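Local atomic coordinates of carboxylic ester hydrolase (Aspergillus niger, PDB entry 7K4O), a protein that hydrolyses ester bonds of tannins as a probably secreted fungal tannin acyl hydrolase, a serine esterase of the tannase and feruloyl esterase family. Residues V45-Y57 / G103-A115. Sequence-based numbering, arbitrary orientation. Where two conformers were deposited one is given.
Sequences VSSEFYPSATINY and GDQSLPGGVMYGA. With MAN (alpha-D-mannopyranose), chain B.
Tyr-50 reaches from the 45-57 hairpin across to residues 105-109, and its phenol carries the polar part of the contact. A chi1 of 48° lays the ring against Pro-108 and Gly-109, and OH donates to Gln-105 O (2.7 Å), which sits at the ring edge. The hydroxyl is tilted 34° from the carbonyl plane. A water also donates to Gln-105 O and meets Ser-47 OG, whose ST turn with Phe-49 N shapes the hairpin bend. Gly-109 CA makes a CH-pi contact over one face of the Tyr-50 ring, 4.0 Å from its centroid; on the opposite face lies Ser-47 CB.

Met-112 forms an oblique Met-aromatic contact with the same ring, SD 5.1 Å from the centroid. Bent at its last torsion, its chain brings CE against Tyr-50 CD1, Val-45 CG2 and Ala-53 CB. Ile-55 spans one turn, CD1 on Pro-108 CA (3.9 Å) and CG2 on Met-112 CB, while Val-111 CG1 packs on Tyr-57 CB. Pro-51 meets Tyr-113 OH through CG and CD. Beside it, Ser-52 N donates almost straight (172°) to O3 of a mannose of a protein-linked glycan.

Gly-114 closes the helix in a Schellman motif before strand 115-120. In this alpha/beta-hydrolase-clan protein the helix packs against one face of the mixed sheet, at its outer strands 28-47 and 50-66, with Trp-79 of strand 74-81 touching Pro-108 and Val-111 and stacking on Tyr-57.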
ATOM      1  N   VAL A  45     -12.292  19.280   0.708  1.00 26.73           N
ATOM      2  CA  VAL A  45     -11.464  18.067   0.446  1.00 25.93           C
ATOM      3  C   VAL A  45     -12.248  16.857   0.890  1.00 25.28           C
ATOM      4  O   VAL A  45     -13.050  16.939   1.834  1.00 25.85           O
ATOM      5  CB  VAL A  45     -10.082  18.173   1.140  1.00 25.50           C
ATOM      6  CG1 VAL A  45      -9.288  19.348   0.591  1.00 24.91           C
ATOM      7  CG2 VAL A  45     -10.218  18.334   2.631  1.00 26.09           C
ATOM      8  N   SER A  46     -11.955  15.725   0.271  1.00 28.50           N
ATOM      9  CA  SER A  46     -12.614  14.452   0.577  1.00 28.44           C
ATOM     10  C   SER A  46     -11.732  13.335   0.023  1.00 27.39           C
ATOM     11  O   SER A  46     -11.019  13.559  -0.949  1.00 27.83           O
ATOM     12  CB  SER A  46     -14.007  14.391  -0.020  1.00 32.21           C
ATOM     13  OG  SER A  46     -13.909  14.483  -1.424  1.00 34.69           O
ATOM     14  N   SER A  47     -11.867  12.167   0.622  1.00 27.45           N
ATOM     15  CA  SER A  47     -11.022  10.993   0.309  1.00 26.76           C
ATOM     16  C   SER A  47     -11.638   9.817   0.999  1.00 24.91           C
ATOM     17  O   SER A  47     -12.349  10.008   1.976  1.00 27.04           O
ATOM     18  CB  SER A  47      -9.566  11.225   0.797  1.00 26.32           C
ATOM     19  OG  SER A  47      -8.795  10.059   0.647  1.00 29.42           O
ATOM     20  N   GLU A  48     -11.314   8.603   0.593  1.00 23.87           N
ATOM     21  CA  GLU A  48     -11.661   7.433   1.411  1.00 23.74           C
ATOM     22  C   GLU A  48     -10.745   7.326   2.644  1.00 23.46           C
ATOM     23  O   GLU A  48     -11.041   6.500   3.498  1.00 25.67           O
ATOM     24  CB  GLU A  48     -11.603   6.177   0.557  1.00 26.49           C
ATOM     25  CG  GLU A  48     -12.582   6.276  -0.631  1.00 30.39           C
ATOM     26  CD  GLU A  48     -12.992   4.944  -1.242  1.00 38.54           C
ATOM     27  OE1 GLU A  48     -12.128   4.050  -1.343  1.00 32.25           O
ATOM     28  OE2 GLU A  48     -14.195   4.773  -1.535  1.00 37.16           O
ATOM     29  N   PHE A  49      -9.657   8.107   2.682  1.00 25.03           N
ATOM     30  CA  PHE A  49      -8.638   7.990   3.770  1.00 26.71           C
ATOM     31  C   PHE A  49      -8.823   9.023   4.892  1.00 23.93           C
ATOM     32  O   PHE A  49      -8.085   8.920   5.883  1.00 24.88           O
ATOM     33  CB  PHE A  49      -7.235   8.126   3.197  1.00 25.76           C
ATOM     34  CG  PHE A  49      -6.925   7.002   2.236  1.00 27.19           C
ATOM     35  CD1 PHE A  49      -6.778   5.723   2.718  1.00 30.51           C
ATOM     36  CD2 PHE A  49      -6.736   7.253   0.890  1.00 29.83           C
ATOM     37  CE1 PHE A  49      -6.472   4.674   1.850  1.00 32.06           C
ATOM     38  CE2 PHE A  49      -6.456   6.205   0.020  1.00 30.17           C
ATOM     39  CZ  PHE A  49      -6.349   4.929   0.509  1.00 30.14           C
ATOM     40  N   TYR A  50      -9.671  10.024   4.700  1.00 22.87           N
ATOM     41  CA  TYR A  50      -9.937  11.039   5.741  1.00 23.35           C
ATOM     42  C   TYR A  50     -11.366  11.550   5.612  1.00 24.84           C
ATOM     43  O   TYR A  50     -11.949  11.553   4.542  1.00 24.28           O
ATOM     44  CB  TYR A  50      -8.888  12.157   5.702  1.00 23.07           C
ATOM     45  CG  TYR A  50      -8.567  12.752   4.366  1.00 22.80           C
ATOM     46  CD1 TYR A  50      -9.389  13.670   3.733  1.00 22.77           C
ATOM     47  CD2 TYR A  50      -7.412  12.365   3.687  1.00 22.03           C
ATOM     48  CE1 TYR A  50      -9.068  14.190   2.495  1.00 23.07           C
ATOM     49  CE2 TYR A  50      -7.059  12.938   2.484  1.00 21.94           C
ATOM     50  CZ  TYR A  50      -7.895  13.841   1.852  1.00 23.74           C
ATOM     51  OH  TYR A  50      -7.591  14.381   0.621  1.00 24.13           O
ATOM     52  N   PRO A  51     -11.937  12.008   6.729  1.00 25.47           N
ATOM     53  CA  PRO A  51     -13.270  12.618   6.684  1.00 27.65           C
ATOM     54  C   PRO A  51     -13.270  13.887   5.844  1.00 26.76           C
ATOM     55  O   PRO A  51     -12.238  14.597   5.673  1.00 26.55           O
ATOM     56  CB  PRO A  51     -13.571  12.946   8.148  1.00 29.70           C
ATOM     57  CG  PRO A  51     -12.609  12.124   8.951  1.00 30.14           C
ATOM     58  CD  PRO A  51     -11.378  11.908   8.079  1.00 25.15           C
ATOM     59  N   SER A  52     -14.455  14.210   5.300  1.00 26.66           N
ATOM     60  CA  SER A  52     -14.623  15.435   4.503  1.00 27.28           C
ATOM     61  C   SER A  52     -14.395  16.659   5.366  1.00 26.48           C
ATOM     62  O   SER A  52     -14.772  16.677   6.559  1.00 28.40           O
ATOM     63  CB  SER A  52     -15.968  15.442   3.806  1.00 32.31           C
ATOM     64  OG  SER A  52     -15.980  14.328   2.899  1.00 34.40           O
ATOM     65  N   ALA A  53     -13.787  17.667   4.801  1.00 27.47           N
ATOM     66  CA  ALA A  53     -13.492  18.903   5.545  1.00 28.55           C
ATOM     67  C   ALA A  53     -13.354  20.072   4.589  1.00 27.06           C
ATOM     68  O   ALA A  53     -13.164  19.889   3.406  1.00 27.63           O
ATOM     69  CB  ALA A  53     -12.231  18.768   6.375  1.00 31.06           C
ATOM     70  N   THR A  54     -13.308  21.250   5.170  1.00 26.87           N
ATOM     71  CA  THR A  54     -12.909  22.486   4.486  1.00 25.84           C
ATOM     72  C   THR A  54     -11.681  23.040   5.185  1.00 28.03           C
ATOM     73  O   THR A  54     -11.714  23.199   6.430  1.00 27.76           O
ATOM     74  CB  THR A  54     -14.055  23.518   4.460  1.00 31.37           C
ATOM     75  OG1 THR A  54     -15.171  22.894   3.833  1.00 32.61           O
ATOM     76  CG2 THR A  54     -13.702  24.731   3.656  1.00 32.53           C
ATOM     77  N   ILE A  55     -10.601  23.268   4.441  1.00 26.01           N
ATOM     78  CA  ILE A  55      -9.288  23.622   5.073  1.00 25.74           C
ATOM     79  C   ILE A  55      -8.739  24.921   4.529  1.00 25.10           C
ATOM     80  O   ILE A  55      -9.026  25.315   3.383  1.00 26.53           O
ATOM     81  CB  ILE A  55      -8.260  22.475   4.940  1.00 24.62           C
ATOM     82  CG1 ILE A  55      -8.004  22.127   3.490  1.00 24.30           C
ATOM     83  CG2 ILE A  55      -8.764  21.278   5.704  1.00 27.95           C
ATOM     84  CD1 ILE A  55      -6.917  21.077   3.296  1.00 30.51           C
ATOM     85  N   ASN A  56      -7.914  25.575   5.351  1.00 24.23           N
ATOM     86  CA  ASN A  56      -7.114  26.747   4.973  1.00 23.89           C
ATOM     87  C   ASN A  56      -5.647  26.381   5.225  1.00 25.07           C
ATOM     88  O   ASN A  56      -5.381  25.746   6.280  1.00 24.61           O
ATOM     89  CB  ASN A  56      -7.434  27.966   5.853  1.00 25.90           C
ATOM     90  CG  ASN A  56      -8.922  28.253   5.858  1.00 28.40           C
ATOM     91  OD1 ASN A  56      -9.524  28.434   4.823  1.00 28.20           O
ATOM     92  ND2 ASN A  56      -9.526  28.286   7.026  1.00 33.85           N
ATOM     93  N   TYR A  57      -4.746  26.806   4.359  1.00 23.02           N
ATOM     94  CA  TYR A  57      -3.303  26.518   4.556  1.00 25.41           C
ATOM     95  C   TYR A  57      -2.439  27.408   3.717  1.00 24.37           C
ATOM     96  O   TYR A  57      -2.899  28.098   2.788  1.00 23.81           O
ATOM     97  CB  TYR A  57      -3.050  25.021   4.281  1.00 23.77           C
ATOM     98  CG  TYR A  57      -3.422  24.546   2.902  1.00 22.12           C
ATOM     99  CD1 TYR A  57      -4.703  24.108   2.635  1.00 22.99           C
ATOM    100  CD2 TYR A  57      -2.495  24.571   1.866  1.00 23.13           C
ATOM    101  CE1 TYR A  57      -5.074  23.680   1.363  1.00 24.55           C
ATOM    102  CE2 TYR A  57      -2.853  24.140   0.596  1.00 23.69           C
ATOM    103  CZ  TYR A  57      -4.137  23.722   0.347  1.00 24.64           C
ATOM    104  OH  TYR A  57      -4.452  23.320  -0.929  1.00 27.52           O
ATOM    105  N   GLY A 103       0.248  13.842  -5.341  1.00 25.92           N
ATOM    106  CA  GLY A 103      -0.257  15.175  -5.720  1.00 27.30           C
ATOM    107  C   GLY A 103      -0.985  15.862  -4.582  1.00 26.75           C
ATOM    108  O   GLY A 103      -0.431  15.978  -3.462  1.00 26.20           O
ATOM    109  N   ASP A 104      -2.219  16.306  -4.813  1.00 26.58           N
ATOM    110  CA  ASP A 104      -2.974  17.038  -3.763  0.59 26.45           C
ATOM    111  C   ASP A 104      -3.814  16.069  -2.941  1.00 25.98           C
ATOM    112  O   ASP A 104      -4.684  16.545  -2.154  1.00 28.11           O
ATOM    113  CB  ASP A 104      -3.825  18.120  -4.415  0.59 26.38           C
ATOM    114  CG  ASP A 104      -3.011  19.276  -4.959  0.59 28.66           C
ATOM    115  OD1 ASP A 104      -1.802  19.351  -4.676  0.59 32.65           O
ATOM    116  OD2 ASP A 104      -3.603  20.087  -5.709  0.59 38.26           O
ATOM    117  N   GLN A 105      -3.677  14.789  -3.226  1.00 24.74           N
ATOM    118  CA  GLN A 105      -4.664  13.854  -2.511  0.53 26.01           C
ATOM    119  C   GLN A 105      -4.394  13.426  -1.015  1.00 25.89           C
ATOM    120  O   GLN A 105      -5.340  13.135  -0.180  1.00 26.92           O
ATOM    121  CB  GLN A 105      -4.846  12.603  -3.365  0.53 30.16           C
ATOM    122  CG  GLN A 105      -5.442  12.901  -4.738  0.53 34.65           C
ATOM    123  CD  GLN A 105      -6.709  13.729  -4.738  0.53 37.24           C
ATOM    124  OE1 GLN A 105      -7.666  13.428  -4.044  0.53 41.51           O
ATOM    125  NE2 GLN A 105      -6.679  14.835  -5.468  0.53 42.54           N
ATOM    126  N   SER A 106      -3.116  13.428  -0.611  1.00 23.52           N
ATOM    127  CA  SER A 106      -2.797  12.999   0.780  1.00 21.02           C
ATOM    128  C   SER A 106      -2.657  14.200   1.725  1.00 20.33           C
ATOM    129  O   SER A 106      -3.018  14.043   2.925  1.00 20.52           O
ATOM    130  CB  SER A 106      -1.548  12.131   0.863  1.00 23.46           C
ATOM    131  OG  SER A 106      -1.708  10.940   0.134  1.00 26.12           O
ATOM    132  N   LEU A 107      -2.064  15.281   1.267  1.00 20.88           N
ATOM    133  CA  LEU A 107      -1.727  16.436   2.112  1.00 20.40           C
ATOM    134  C   LEU A 107      -2.936  16.969   2.892  1.00 22.90           C
ATOM    135  O   LEU A 107      -2.762  17.355   4.060  1.00 20.93           O
ATOM    136  CB  LEU A 107      -1.067  17.553   1.309  1.00 20.40           C
ATOM    137  CG  LEU A 107       0.234  17.208   0.588  1.00 20.84           C
ATOM    138  CD1 LEU A 107       0.689  18.373  -0.228  1.00 23.27           C
ATOM    139  CD2 LEU A 107       1.285  16.837   1.610  1.00 21.38           C
ATOM    140  N   PRO A 108      -4.190  16.997   2.368  1.00 20.77           N
ATOM    141  CA  PRO A 108      -5.303  17.527   3.177  1.00 21.96           C
ATOM    142  C   PRO A 108      -5.515  16.754   4.475  1.00 23.48           C
ATOM    143  O   PRO A 108      -5.988  17.310   5.448  1.00 21.44           O
ATOM    144  CB  PRO A 108      -6.533  17.314   2.267  1.00 24.49           C
ATOM    145  CG  PRO A 108      -5.942  17.381   0.838  1.00 23.73           C
ATOM    146  CD  PRO A 108      -4.598  16.680   0.976  1.00 22.06           C
ATOM    147  N   GLY A 109      -5.201  15.451   4.469  1.00 21.22           N
ATOM    148  CA  GLY A 109      -5.433  14.563   5.602  1.00 22.14           C
ATOM    149  C   GLY A 109      -4.548  14.938   6.781  1.00 21.38           C
ATOM    150  O   GLY A 109      -4.814  14.422   7.880  1.00 23.02           O
ATOM    151  N   GLY A 110      -3.492  15.694   6.580  1.00 19.72           N
ATOM    152  CA  GLY A 110      -2.705  16.233   7.694  1.00 21.88           C
ATOM    153  C   GLY A 110      -3.211  17.584   8.145  1.00 22.58           C
ATOM    154  O   GLY A 110      -3.395  17.814   9.343  1.00 19.85           O
ATOM    155  N   VAL A 111      -3.405  18.469   7.201  1.00 20.93           N
ATOM    156  CA  VAL A 111      -3.777  19.882   7.504  1.00 21.76           C
ATOM    157  C   VAL A 111      -5.070  19.880   8.325  1.00 21.94           C
ATOM    158  O   VAL A 111      -5.165  20.661   9.292  1.00 21.37           O
ATOM    159  CB  VAL A 111      -3.929  20.696   6.228  1.00 23.33           C
ATOM    160  CG1 VAL A 111      -4.547  22.057   6.510  1.00 22.86           C
ATOM    161  CG2 VAL A 111      -2.600  20.831   5.522  1.00 22.44           C
ATOM    162  N   MET A 112      -5.994  18.984   8.035  1.00 21.00           N
ATOM    163  CA  MET A 112      -7.295  19.020   8.755  1.00 24.57           C
ATOM    164  C   MET A 112      -7.122  18.546  10.210  1.00 25.33           C
ATOM    165  O   MET A 112      -8.043  18.811  11.012  1.00 24.78           O
ATOM    166  CB  MET A 112      -8.372  18.223   8.045  1.00 23.74           C
ATOM    167  CG  MET A 112      -8.145  16.742   8.086  1.00 23.73           C
ATOM    168  SD  MET A 112      -9.484  15.774   7.340  1.00 26.50           S
ATOM    169  CE  MET A 112      -9.491  16.376   5.668  1.00 27.92           C
ATOM    170  N   TYR A 113      -6.008  17.904  10.576  1.00 21.61           N
ATOM    171  CA  TYR A 113      -5.675  17.547  11.982  1.00 21.93           C
ATOM    172  C   TYR A 113      -4.577  18.462  12.525  1.00 21.55           C
ATOM    173  O   TYR A 113      -3.917  18.108  13.510  1.00 24.58           O
ATOM    174  CB  TYR A 113      -5.337  16.060  12.064  1.00 22.80           C
ATOM    175  CG  TYR A 113      -6.527  15.189  11.855  1.00 22.40           C
ATOM    176  CD1 TYR A 113      -7.521  15.043  12.820  1.00 23.85           C
ATOM    177  CD2 TYR A 113      -6.766  14.608  10.629  1.00 23.37           C
ATOM    178  CE1 TYR A 113      -8.662  14.291  12.567  1.00 24.81           C
ATOM    179  CE2 TYR A 113      -7.928  13.902  10.359  1.00 24.86           C
ATOM    180  CZ  TYR A 113      -8.891  13.728  11.334  1.00 24.64           C
ATOM    181  OH  TYR A 113     -10.034  13.002  11.108  1.00 25.69           O
ATOM    182  N   GLY A 114      -4.386  19.642  11.948  1.00 21.37           N
ATOM    183  CA  GLY A 114      -3.413  20.629  12.423  1.00 22.62           C
ATOM    184  C   GLY A 114      -1.977  20.210  12.260  1.00 20.49           C
ATOM    185  O   GLY A 114      -1.107  20.675  13.032  1.00 20.48           O
ATOM    186  N   ALA A 115      -1.699  19.384  11.235  1.00 20.09           N
ATOM    187  CA  ALA A 115      -0.325  18.949  10.918  1.00 20.22           C
ATOM    188  C   ALA A 115       0.201  19.697   9.716  1.00 19.62           C
ATOM    189  O   ALA A 115      -0.481  19.754   8.669  1.00 19.50           O
ATOM    190  CB  ALA A 115      -0.276  17.470  10.690  1.00 20.31           C
TER
HETATM  191  C1  MAN B   6     -19.604  12.620   7.880  1.00 45.91           C
HETATM  192  C2  MAN B   6     -18.168  12.863   7.329  0.89 42.74           C
HETATM  193  C3  MAN B   6     -17.894  11.766   6.304  0.57 39.21           C
HETATM  194  C4  MAN B   6     -17.937  10.372   6.923  0.85 37.91           C
HETATM  195  C5  MAN B   6     -19.273  10.202   7.674  1.00 40.84           C
HETATM  196  C6  MAN B   6     -19.324   9.039   8.614  1.00 37.79           C
HETATM  197  O2  MAN B   6     -17.203  12.768   8.385  0.92 36.25           O
HETATM  198  O3  MAN B   6     -16.643  12.143   5.740  0.91 35.57           O
HETATM  199  O4  MAN B   6     -17.848   9.390   5.887  0.85 31.84           O
HETATM  200  O5  MAN B   6     -19.594  11.336   8.511  0.96 44.15           O
HETATM  201  O6  MAN B   6     -20.725   8.857   9.182  0.91 36.98           O
HETATM  202  O   HOH W   1      -6.074  10.369   0.142  1.00 37.83           O